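Long-range contacts in methoxy mycolic acid synthase 2 (Mycobacterium tuberculosis, PDB 1TPY), which converts a double bond of mycolic acids into a cis-cyclopropane ring by transferring a methylene group from S-adenosyl-L-methionine: residues H167-L172 / G276-N281; R234-W239 / G268-F273; A242-K247 / R261-L266. All coordinates share one frame; numbering follows the deposited sequence.

Interaction 1 of 3, residues H167-L172 / G276-N281; sequences HTITGL and GYIDVN. With CO3 (carbonate ion), chain B.
Four backbone hydrogen bonds tie T168 to N281 and T170 to D279, both antiparallel hydrogen-bonded pairs. T168 N reaches N281 O at 2.9 Å, and D279 N meets T170 O at 2.8 Å; the return bonds run from N281 N to T168 O and from T170 N to D279 O. I169 with V280 falls between the two pairs and G171 with I278 follows; both are non-hydrogen-bonded pairs, and I169 CA and V280 CA come within 4.0 Å.

Strand 278-286 is the reversed strand inserted between 163-171 and 221-227, giving the 3-2-1-4-5-7-6 order of the Rossmann-like class I methyltransferase fold.

Polar side chains line one face. D279 lies alongside T170, with D279 CB 3.4 Å from T170 OG1. The carboxylate of D279 bonds S227 on the next strand. Just past the strand, L172 lays CD1 against the backbone carbonyls of G276 and Y277, 3.4 Å from Y277 O.

The carbonate is gripped by H167: with CG anti to the backbone N (chi1 168°), the ring offers NE2 to carbonate O1 at 2.8 Å. V280 CG2 lies 3.6 Å from H167 NE2, and Y232 and C35 supply further hydrogen bonds to the ion.

Interaction 2 of 3, residues R234-W239 / G268-F273; sequences RTLDLW and GCAKLF. With 16A (cetyl-trimethyl-ammonium), chain D.
L236 and A270 bring together two antiparallel helices, 229-245 and 256-275, which line the pocket of the bound cetyl-trimethyl-ammonium, probably where the lipid substrate goes. The short helical segments run at 164° to each other with axes 8.4 Å apart, a close spacing that the small A270 side chain permits: its CB lies 3.7 Å from L236 CB.

L236 has the most surface buried here. Its chi1 of -77° sets CG anti to the carbonyl carbon, and the two methyls beyond it do different work. CD1 packs on the facing helix among C269, A270 and F273, 3.6 Å from C269 CB, and approaches the F273 ring obliquely. CD2 turns to the pocket and meets C1, the chain end of the bound cetyl-trimethyl-ammonium. W239 presents its ring edge to that same C1. Next along the helix, D237 OD1 touches A270 CB at 3.5 Å; the same OD1 forms a salt bridge to R274, a turn beyond A270 on helix 256-275.

C269, probably the active-site cysteine as in related enzymes, gives little surface to residues 234-239; its sulphur instead faces the detergent's alkyl chain, with SG 3.6 Å from C3 of the cetyl-trimethyl-ammonium.

Interaction 3 of 3, residues A242-K247 / R261-L266; sequences ALQEHK and RYMKYL. With 16A (cetyl-trimethyl-ammonium), chain D.
L243 and M263 form the tight part of this contact, lying alongside with their side chains running opposite ways. In the leucine, chi1 near 180° (177°) swings CG away from the main-chain nitrogen and carries CD2 across to helix 256-275. There the methyl settles among three residues: M263 SD at 3.4 Å, Y262 CB at 3.6 Å and, a little farther off, L266 CD1 at 4.0 Å. L243 CG also lies against the sulphur of M263, at 3.5 Å from SD, so the thioether covers one flank of the leucine as well as its end. Y262 gives the contact only its CB; its ring leads away to pack edge-to-face with F22. F22 and F26 also touch L243, which is therefore enclosed by more than the helix opposite.

The solvent side is thinner. M263 is bent at both chi2 (-53°) and chi3 (-66°), a fold that turns CE toward Q244, whose extended side chain runs across it. The M263 CE methyl lies 3.6 Å from Q244 CB and less closely against Q244 NE2, and Q244 itself is exposed. No hydrogen bond spans the two segments. At the nearby helix end, H246 folds back on its own chain: ND1 gives a hydrogen bond of 2.7 Å to A242 O, which lies near the imidazole plane.

On another side of helix 256-275, Y265 turns its ring edge to C2 of the cetyl-trimethyl-ammonium, and its hydroxyl bonds Y33, a residue of the S-adenosyl-L-methionine site. The contact is thus the outer end of an antiparallel helix pair that lines the cetyl-trimethyl-ammonium pocket, probably the lipid site.

Overall arrangement
Interactions 2 and 3 are successive levels of one antiparallel helix pair, 229-245 with 256-275, their centres 11 Å apart and joined where W239 and L236 meet L266. Interaction 1 lies in the sheet, its centre 13 Å from that of interaction 2 and 22 Å from that of interaction 3. F273 and L272 pack on I278, linking the pair to the sheet just where helix 256-275 gives way to strand 278-286. Along the chain the contacts are concentric: 3 innermost, then 2, with 1 closing the longest span. Residues from all three line the cetyl-trimethyl-ammonium pocket, so helix pair and sheet each contribute to this site near the cofactor.

Interaction 1 of 3, residues H167-L172 / G276-N281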
loop_
_atom_site.group_PDB
_atom_site.type_symbol
_atom_site.label_atom_id
_atom_site.label_comp_id
_atom_site.label_asym_id
_atom_site.label_seq_id
_atom_site.Cartn_x
_atom_site.Cartn_y
_atom_site.Cartn_z
ATOM N N HIS A 167 -6.563 -1.399 2.609
ATOM C CA HIS A 167 -5.769 -2.570 2.275
ATOM C C HIS A 167 -4.436 -2.375 2.979
ATOM O O HIS A 167 -3.734 -1.386 2.743
ATOM C CB HIS A 167 -5.589 -2.651 0.756
ATOM C CG HIS A 167 -4.557 -3.639 0.307
ATOM N ND1 HIS A 167 -4.744 -4.457 -0.787
ATOM C CD2 HIS A 167 -3.296 -3.879 0.742
ATOM C CE1 HIS A 167 -3.642 -5.152 -1.009
ATOM N NE2 HIS A 167 -2.748 -4.819 -0.097
ATOM N N THR A 168 -4.084 -3.309 3.851
ATOM C CA THR A 168 -2.839 -3.175 4.584
ATOM C C THR A 168 -2.282 -4.488 5.077
ATOM O O THR A 168 -2.998 -5.482 5.234
ATOM C CB THR A 168 -3.008 -2.252 5.818
ATOM O OG1 THR A 168 -1.783 -2.213 6.558
ATOM C CG2 THR A 168 -4.105 -2.766 6.730
ATOM N N ILE A 169 -0.979 -4.485 5.304
ATOM C CA ILE A 169 -0.315 -5.657 5.823
ATOM C C ILE A 169 -0.715 -5.701 7.286
ATOM O O ILE A 169 -0.847 -4.661 7.926
ATOM C CB ILE A 169 1.209 -5.514 5.724
ATOM C CG1 ILE A 169 1.635 -5.583 4.260
ATOM C CG2 ILE A 169 1.895 -6.597 6.559
ATOM C CD1 ILE A 169 3.094 -5.271 4.042
ATOM N N THR A 170 -0.952 -6.898 7.803
ATOM C CA THR A 170 -1.299 -7.041 9.205
ATOM C C THR A 170 -0.361 -8.083 9.785
ATOM O O THR A 170 -0.045 -9.082 9.135
ATOM C CB THR A 170 -2.758 -7.506 9.408
ATOM O OG1 THR A 170 -2.966 -8.745 8.726
ATOM C CG2 THR A 170 -3.736 -6.472 8.871
ATOM N N GLY A 171 0.114 -7.833 10.996
ATOM C CA GLY A 171 0.996 -8.782 11.633
ATOM C C GLY A 171 0.160 -9.594 12.597
ATOM O O GLY A 171 -0.825 -9.096 13.142
ATOM N N LEU A 172 0.521 -10.854 12.784
ATOM C CA LEU A 172 -0.203 -11.696 13.720
ATOM C C LEU A 172 0.193 -11.266 15.123
ATOM O O LEU A 172 1.309 -10.807 15.337
ATOM C CB LEU A 172 0.181 -13.166 13.543
ATOM C CG LEU A 172 -0.562 -14.028 12.528
ATOM C CD1 LEU A 172 -0.346 -13.506 11.112
ATOM C CD2 LEU A 172 -0.060 -15.460 12.665
ATOM N N GLY A 276 3.876 -17.539 7.346
ATOM C CA GLY A 276 2.632 -17.087 7.937
ATOM C C GLY A 276 2.794 -16.092 9.073
ATOM O O GLY A 276 1.828 -15.798 9.774
ATOM N N TYR A 277 4.000 -15.570 9.269
ATOM C CA TYR A 277 4.227 -14.599 10.338
ATOM C C TYR A 277 3.440 -13.324 10.079
ATOM O O TYR A 277 2.954 -12.677 11.006
ATOM C CB TYR A 277 5.711 -14.241 10.444
ATOM C CG TYR A 277 6.569 -15.319 11.056
ATOM C CD1 TYR A 277 7.551 -15.957 10.305
ATOM C CD2 TYR A 277 6.399 -15.701 12.385
ATOM C CE1 TYR A 277 8.346 -16.949 10.854
ATOM C CE2 TYR A 277 7.190 -16.696 12.949
ATOM C CZ TYR A 277 8.161 -17.316 12.177
ATOM O OH TYR A 277 8.942 -18.307 12.713
ATOM N N ILE A 278 3.326 -12.976 8.799
ATOM C CA ILE A 278 2.631 -11.774 8.372
ATOM C C ILE A 278 1.452 -12.135 7.469
ATOM O O ILE A 278 1.448 -13.186 6.816
ATOM C CB ILE A 278 3.598 -10.850 7.598
ATOM C CG1 ILE A 278 4.831 -10.548 8.457
ATOM C CG2 ILE A 278 2.907 -9.559 7.222
ATOM C CD1 ILE A 278 4.527 -9.799 9.739
ATOM N N ASP A 279 0.456 -11.255 7.447
ATOM C CA ASP A 279 -0.746 -11.431 6.633
ATOM C C ASP A 279 -0.939 -10.102 5.893
ATOM O O ASP A 279 -0.190 -9.149 6.109
ATOM C CB ASP A 279 -1.952 -11.725 7.551
ATOM C CG ASP A 279 -3.196 -12.183 6.790
ATOM O OD1 ASP A 279 -4.265 -12.328 7.433
ATOM O OD2 ASP A 279 -3.116 -12.409 5.563
ATOM N N VAL A 280 -1.925 -10.047 5.010
ATOM C CA VAL A 280 -2.234 -8.830 4.265
ATOM C C VAL A 280 -3.744 -8.897 4.082
ATOM O O VAL A 280 -4.275 -9.906 3.607
ATOM C CB VAL A 280 -1.491 -8.789 2.886
ATOM C CG1 VAL A 280 -1.949 -9.931 2.000
ATOM C CG2 VAL A 280 -1.729 -7.450 2.203
ATOM N N ASN A 281 -4.436 -7.832 4.471
ATOM C CA ASN A 281 -5.890 -7.816 4.405
ATOM C C ASN A 281 -6.537 -6.584 3.803
ATOM O O ASN A 281 -5.990 -5.481 3.859
ATOM C CB ASN A 281 -6.474 -7.995 5.812
ATOM C CG ASN A 281 -6.230 -9.379 6.380
ATOM O OD1 ASN A 281 -5.255 -9.615 7.096
ATOM N ND2 ASN A 281 -7.116 -10.303 6.056
HETATM C C CO3 B . 0.449 -4.036 1.145
HETATM O O1 CO3 B . -0.004 -4.946 0.053
HETATM O O2 CO3 B . 1.761 -3.756 1.292
HETATM O O3 CO3 B . -0.458 -3.496 1.997
#

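Interaction 2 of 3, residues R234-W239 / G268-F273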
loop_
_atom_site.group_PDB
_atom_site.type_symbol
_atom_site.label_atom_id
_atom_site.label_comp_id
_atom_site.label_asym_id
_atom_site.label_seq_id
_atom_site.Cartn_x
_atom_site.Cartn_y
_atom_site.Cartn_z
ATOM N N ARG A 234 4.034 -14.836 -3.373
ATOM C CA ARG A 234 4.240 -14.919 -4.812
ATOM C C ARG A 234 4.568 -13.550 -5.401
ATOM O O ARG A 234 5.445 -13.432 -6.265
ATOM C CB ARG A 234 3.000 -15.483 -5.498
ATOM C CG ARG A 234 3.223 -15.707 -6.969
ATOM C CD ARG A 234 2.054 -16.402 -7.617
ATOM N NE ARG A 234 2.295 -16.552 -9.044
ATOM C CZ ARG A 234 1.392 -16.999 -9.909
ATOM N NH1 ARG A 234 0.182 -17.346 -9.488
ATOM N NH2 ARG A 234 1.695 -17.079 -11.198
ATOM N N THR A 235 3.860 -12.518 -4.948
ATOM C CA THR A 235 4.121 -11.174 -5.445
ATOM C C THR A 235 5.579 -10.860 -5.130
ATOM O O THR A 235 6.325 -10.395 -5.983
ATOM C CB THR A 235 3.222 -10.121 -4.762
ATOM O OG1 THR A 235 1.848 -10.386 -5.075
ATOM C CG2 THR A 235 3.587 -8.713 -5.243
ATOM N N LEU A 236 5.976 -11.141 -3.897
ATOM C CA LEU A 236 7.337 -10.895 -3.451
ATOM C C LEU A 236 8.382 -11.700 -4.224
ATOM O O LEU A 236 9.463 -11.186 -4.517
ATOM C CB LEU A 236 7.435 -11.169 -1.947
ATOM C CG LEU A 236 6.840 -10.032 -1.101
ATOM C CD1 LEU A 236 6.604 -10.472 0.328
ATOM C CD2 LEU A 236 7.789 -8.847 -1.140
ATOM N N ASP A 237 8.065 -12.952 -4.557
ATOM C CA ASP A 237 8.994 -13.789 -5.315
ATOM C C ASP A 237 9.210 -13.158 -6.689
ATOM O O ASP A 237 10.338 -13.072 -7.180
ATOM C CB ASP A 237 8.441 -15.213 -5.517
ATOM C CG ASP A 237 8.337 -16.005 -4.219
ATOM O OD1 ASP A 237 9.150 -15.773 -3.304
ATOM O OD2 ASP A 237 7.448 -16.879 -4.129
ATOM N N LEU A 238 8.116 -12.725 -7.309
ATOM C CA LEU A 238 8.184 -12.116 -8.628
ATOM C C LEU A 238 9.011 -10.829 -8.617
ATOM O O LEU A 238 9.815 -10.597 -9.525
ATOM C CB LEU A 238 6.767 -11.867 -9.157
ATOM C CG LEU A 238 6.028 -13.163 -9.511
ATOM C CD1 LEU A 238 4.553 -12.899 -9.653
ATOM C CD2 LEU A 238 6.590 -13.746 -10.805
ATOM N N TRP A 239 8.832 -10.003 -7.587
ATOM C CA TRP A 239 9.599 -8.766 -7.484
ATOM C C TRP A 239 11.067 -9.116 -7.285
ATOM O O TRP A 239 11.940 -8.550 -7.928
ATOM C CB TRP A 239 9.133 -7.913 -6.299
ATOM C CG TRP A 239 7.835 -7.212 -6.493
ATOM C CD1 TRP A 239 7.208 -6.934 -7.684
ATOM C CD2 TRP A 239 7.018 -6.643 -5.469
ATOM N NE1 TRP A 239 6.052 -6.227 -7.455
ATOM C CE2 TRP A 239 5.911 -6.036 -6.104
ATOM C CE3 TRP A 239 7.114 -6.586 -4.070
ATOM C CZ2 TRP A 239 4.905 -5.381 -5.388
ATOM C CZ3 TRP A 239 6.117 -5.938 -3.358
ATOM C CH2 TRP A 239 5.024 -5.342 -4.019
ATOM N N GLY A 268 13.314 -11.962 2.065
ATOM C CA GLY A 268 13.014 -12.140 3.471
ATOM C C GLY A 268 11.519 -12.051 3.741
ATOM O O GLY A 268 10.947 -12.909 4.424
ATOM N N CYS A 269 10.878 -11.017 3.198
ATOM C CA CYS A 269 9.446 -10.829 3.389
ATOM C C CYS A 269 8.645 -11.968 2.776
ATOM O O CYS A 269 7.613 -12.368 3.318
ATOM C CB CYS A 269 9.000 -9.494 2.795
ATOM S SG CYS A 269 9.671 -8.065 3.668
ATOM N N ALA A 270 9.115 -12.484 1.644
ATOM C CA ALA A 270 8.439 -13.598 0.989
ATOM C C ALA A 270 8.359 -14.773 1.966
ATOM O O ALA A 270 7.378 -15.516 1.978
ATOM C CB ALA A 270 9.195 -14.012 -0.277
ATOM N N LYS A 271 9.394 -14.941 2.787
ATOM C CA LYS A 271 9.401 -16.025 3.766
ATOM C C LYS A 271 8.375 -15.726 4.861
ATOM O O LYS A 271 7.636 -16.614 5.301
ATOM C CB LYS A 271 10.799 -16.198 4.383
ATOM C CG LYS A 271 10.847 -17.256 5.482
ATOM C CD LYS A 271 12.243 -17.429 6.058
ATOM C CE LYS A 271 12.220 -18.364 7.259
ATOM N NZ LYS A 271 13.591 -18.771 7.697
ATOM N N LEU A 272 8.323 -14.474 5.299
ATOM C CA LEU A 272 7.367 -14.089 6.329
ATOM C C LEU A 272 5.939 -14.497 5.958
ATOM O O LEU A 272 5.239 -15.111 6.767
ATOM C CB LEU A 272 7.432 -12.582 6.591
ATOM C CG LEU A 272 8.751 -12.091 7.201
ATOM C CD1 LEU A 272 8.634 -10.615 7.530
ATOM C CD2 LEU A 272 9.080 -12.901 8.465
ATOM N N PHE A 273 5.508 -14.170 4.743
ATOM C CA PHE A 273 4.153 -14.521 4.314
ATOM C C PHE A 273 4.018 -16.018 4.054
ATOM O O PHE A 273 2.983 -16.617 4.340
ATOM C CB PHE A 273 3.755 -13.752 3.044
ATOM C CG PHE A 273 3.571 -12.279 3.257
ATOM C CD1 PHE A 273 4.629 -11.396 3.065
ATOM C CD2 PHE A 273 2.349 -11.777 3.694
ATOM C CE1 PHE A 273 4.474 -10.036 3.310
ATOM C CE2 PHE A 273 2.185 -10.423 3.941
ATOM C CZ PHE A 273 3.252 -9.550 3.750
HETATM C C1 16A D . 6.491 -6.012 0.577
HETATM C C2 16A D . 6.699 -5.435 1.977
HETATM C C3 16A D . 6.468 -6.518 3.043
HETATM C C4 16A D . 6.667 -6.072 4.485
HETATM C C5 16A D . 6.403 -7.261 5.423
HETATM C C6 16A D . 6.562 -6.970 6.924
HETATM C C7 16A D . 7.962 -6.583 7.463
HETATM C C8 16A D . 8.038 -5.849 8.824
HETATM C C9 16A D . 7.136 -4.605 9.010
HETATM C C10 16A D . 7.425 -3.397 8.087
HETATM C C11 16A D . 6.278 -2.367 7.934
HETATM C C12 16A D . 6.392 -1.436 6.717
HETATM C C13 16A D . 5.478 -1.875 5.567
HETATM C C14 16A D . 5.672 -0.998 4.332
HETATM C C15 16A D . 4.926 -1.678 3.171
HETATM C C16 16A D . 5.237 -0.895 1.880
HETATM N N1 16A D . 4.755 -1.219 0.468
HETATM C C17 16A D . 5.083 -0.572 -0.662
HETATM C C18 16A D . 5.031 -2.668 0.129
HETATM C C19 16A D . 3.248 -1.105 0.440
#

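Interaction 3 of 3, residues A242-K247 / R261-L266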
loop_
_atom_site.group_PDB
_atom_site.type_symbol
_atom_site.label_atom_id
_atom_site.label_comp_id
_atom_site.label_asym_id
_atom_site.label_seq_id
_atom_site.Cartn_x
_atom_site.Cartn_y
_atom_site.Cartn_z
ATOM N N ALA A 242 12.599 -10.438 -10.547
ATOM C CA ALA A 242 12.806 -9.394 -11.542
ATOM C C ALA A 242 14.051 -8.594 -11.192
ATOM O O ALA A 242 14.901 -8.346 -12.053
ATOM C CB ALA A 242 11.594 -8.482 -11.610
ATOM N N LEU A 243 14.160 -8.184 -9.930
ATOM C CA LEU A 243 15.322 -7.411 -9.504
ATOM C C LEU A 243 16.583 -8.216 -9.775
ATOM O O LEU A 243 17.553 -7.700 -10.325
ATOM C CB LEU A 243 15.244 -7.073 -8.013
ATOM C CG LEU A 243 16.447 -6.319 -7.432
ATOM C CD1 LEU A 243 16.749 -5.065 -8.264
ATOM C CD2 LEU A 243 16.151 -5.939 -5.992
ATOM N N GLN A 244 16.557 -9.487 -9.392
ATOM C CA GLN A 244 17.706 -10.360 -9.593
ATOM C C GLN A 244 18.047 -10.432 -11.073
ATOM O O GLN A 244 19.217 -10.406 -11.453
ATOM C CB GLN A 244 17.413 -11.760 -9.055
ATOM C CG GLN A 244 18.631 -12.660 -9.011
ATOM C CD GLN A 244 18.359 -13.927 -8.244
ATOM O OE1 GLN A 244 17.684 -14.837 -8.735
ATOM N NE2 GLN A 244 18.862 -13.989 -7.023
ATOM N N GLU A 245 17.024 -10.517 -11.915
ATOM C CA GLU A 245 17.261 -10.561 -13.347
ATOM C C GLU A 245 17.911 -9.259 -13.820
ATOM O O GLU A 245 18.556 -9.228 -14.870
ATOM C CB GLU A 245 15.955 -10.807 -14.097
ATOM C CG GLU A 245 15.439 -12.235 -13.990
ATOM C CD GLU A 245 16.483 -13.262 -14.397
ATOM O OE1 GLU A 245 17.324 -13.641 -13.551
ATOM O OE2 GLU A 245 16.473 -13.683 -15.572
ATOM N N HIS A 246 17.751 -8.194 -13.033
ATOM C CA HIS A 246 18.324 -6.890 -13.355
ATOM C C HIS A 246 19.481 -6.517 -12.433
ATOM O O HIS A 246 19.753 -5.331 -12.220
ATOM C CB HIS A 246 17.252 -5.795 -13.268
ATOM C CG HIS A 246 16.190 -5.907 -14.314
ATOM N ND1 HIS A 246 15.224 -6.889 -14.290
ATOM C CD2 HIS A 246 15.974 -5.191 -15.444
ATOM C CE1 HIS A 246 14.458 -6.775 -15.362
ATOM N NE2 HIS A 246 14.892 -5.753 -16.078
ATOM N N LYS A 247 20.163 -7.524 -11.895
ATOM C CA LYS A 247 21.274 -7.287 -10.982
ATOM C C LYS A 247 22.262 -6.239 -11.473
ATOM O O LYS A 247 22.546 -5.276 -10.764
ATOM C CB LYS A 247 22.019 -8.593 -10.684
ATOM C CG LYS A 247 23.239 -8.411 -9.781
ATOM C CD LYS A 247 23.681 -9.739 -9.175
ATOM C CE LYS A 247 25.074 -9.654 -8.575
ATOM N NZ LYS A 247 25.213 -8.510 -7.629
ATOM N N ARG A 261 20.656 -5.213 -0.525
ATOM C CA ARG A 261 19.732 -4.786 0.518
ATOM C C ARG A 261 18.288 -5.112 0.116
ATOM O O ARG A 261 17.536 -5.689 0.900
ATOM C CB ARG A 261 19.886 -3.284 0.779
ATOM C CG ARG A 261 18.923 -2.725 1.813
ATOM C CD ARG A 261 19.601 -1.646 2.642
ATOM N NE ARG A 261 20.024 -0.509 1.834
ATOM C CZ ARG A 261 21.204 0.094 1.948
ATOM N NH1 ARG A 261 22.091 -0.330 2.835
ATOM N NH2 ARG A 261 21.495 1.130 1.173
ATOM N N TYR A 262 17.905 -4.752 -1.108
ATOM C CA TYR A 262 16.557 -5.021 -1.579
ATOM C C TYR A 262 16.277 -6.503 -1.818
ATOM O O TYR A 262 15.166 -6.969 -1.559
ATOM C CB TYR A 262 16.250 -4.190 -2.831
ATOM C CG TYR A 262 15.720 -2.812 -2.479
ATOM C CD1 TYR A 262 16.539 -1.865 -1.864
ATOM C CD2 TYR A 262 14.378 -2.486 -2.686
ATOM C CE1 TYR A 262 16.034 -0.624 -1.452
ATOM C CE2 TYR A 262 13.860 -1.252 -2.281
ATOM C CZ TYR A 262 14.696 -0.325 -1.665
ATOM O OH TYR A 262 14.199 0.901 -1.272
ATOM N N MET A 263 17.273 -7.252 -2.294
ATOM C CA MET A 263 17.076 -8.684 -2.504
ATOM C C MET A 263 16.862 -9.335 -1.143
ATOM O O MET A 263 16.043 -10.238 -0.993
ATOM C CB MET A 263 18.292 -9.317 -3.189
ATOM C CG MET A 263 18.455 -8.942 -4.659
ATOM S SD MET A 263 16.961 -9.266 -5.627
ATOM C CE MET A 263 16.897 -11.067 -5.536
ATOM N N LYS A 264 17.605 -8.866 -0.147
ATOM C CA LYS A 264 17.486 -9.392 1.209
ATOM C C LYS A 264 16.091 -9.073 1.742
ATOM O O LYS A 264 15.449 -9.910 2.382
ATOM C CB LYS A 264 18.546 -8.752 2.117
ATOM C CG LYS A 264 18.470 -9.179 3.584
ATOM C CD LYS A 264 19.572 -8.514 4.402
ATOM C CE LYS A 264 19.419 -8.804 5.894
ATOM N NZ LYS A 264 20.544 -8.206 6.687
ATOM N N TYR A 265 15.623 -7.858 1.468
ATOM C CA TYR A 265 14.305 -7.440 1.926
ATOM C C TYR A 265 13.190 -8.179 1.191
ATOM O O TYR A 265 12.276 -8.705 1.820
ATOM C CB TYR A 265 14.164 -5.913 1.784
ATOM C CG TYR A 265 12.870 -5.381 1.186
ATOM C CD1 TYR A 265 11.622 -5.754 1.689
ATOM C CD2 TYR A 265 12.906 -4.453 0.142
ATOM C CE1 TYR A 265 10.442 -5.218 1.168
ATOM C CE2 TYR A 265 11.733 -3.906 -0.386
ATOM C CZ TYR A 265 10.507 -4.294 0.132
ATOM O OH TYR A 265 9.357 -3.762 -0.400
ATOM N N LEU A 266 13.274 -8.248 -0.132
ATOM C CA LEU A 266 12.230 -8.919 -0.896
ATOM C C LEU A 266 12.101 -10.407 -0.568
ATOM O O LEU A 266 11.002 -10.889 -0.307
ATOM C CB LEU A 266 12.465 -8.729 -2.400
ATOM C CG LEU A 266 12.437 -7.287 -2.925
ATOM C CD1 LEU A 266 12.748 -7.305 -4.413
ATOM C CD2 LEU A 266 11.074 -6.637 -2.674
HETATM C C1 16A D . 6.491 -6.012 0.577
HETATM C C2 16A D . 6.699 -5.435 1.977
HETATM C C3 16A D . 6.468 -6.518 3.043
HETATM C C4 16A D . 6.667 -6.072 4.485
HETATM C C5 16A D . 6.403 -7.261 5.423
HETATM C C6 16A D . 6.562 -6.970 6.924
HETATM C C7 16A D . 7.962 -6.583 7.463
HETATM C C8 16A D . 8.038 -5.849 8.824
HETATM C C9 16A D . 7.136 -4.605 9.010
HETATM C C10 16A D . 7.425 -3.397 8.087
HETATM C C11 16A D . 6.278 -2.367 7.934
HETATM C C12 16A D . 6.392 -1.436 6.717
HETATM C C13 16A D . 5.478 -1.875 5.567
HETATM C C14 16A D . 5.672 -0.998 4.332
HETATM C C15 16A D . 4.926 -1.678 3.171
HETATM C C16 16A D . 5.237 -0.895 1.880
HETATM N N1 16A D . 4.755 -1.219 0.468
HETATM C C17 16A D . 5.083 -0.572 -0.662
HETATM C C18 16A D . 5.031 -2.668 0.129
HETATM C C19 16A D . 3.248 -1.105 0.440
#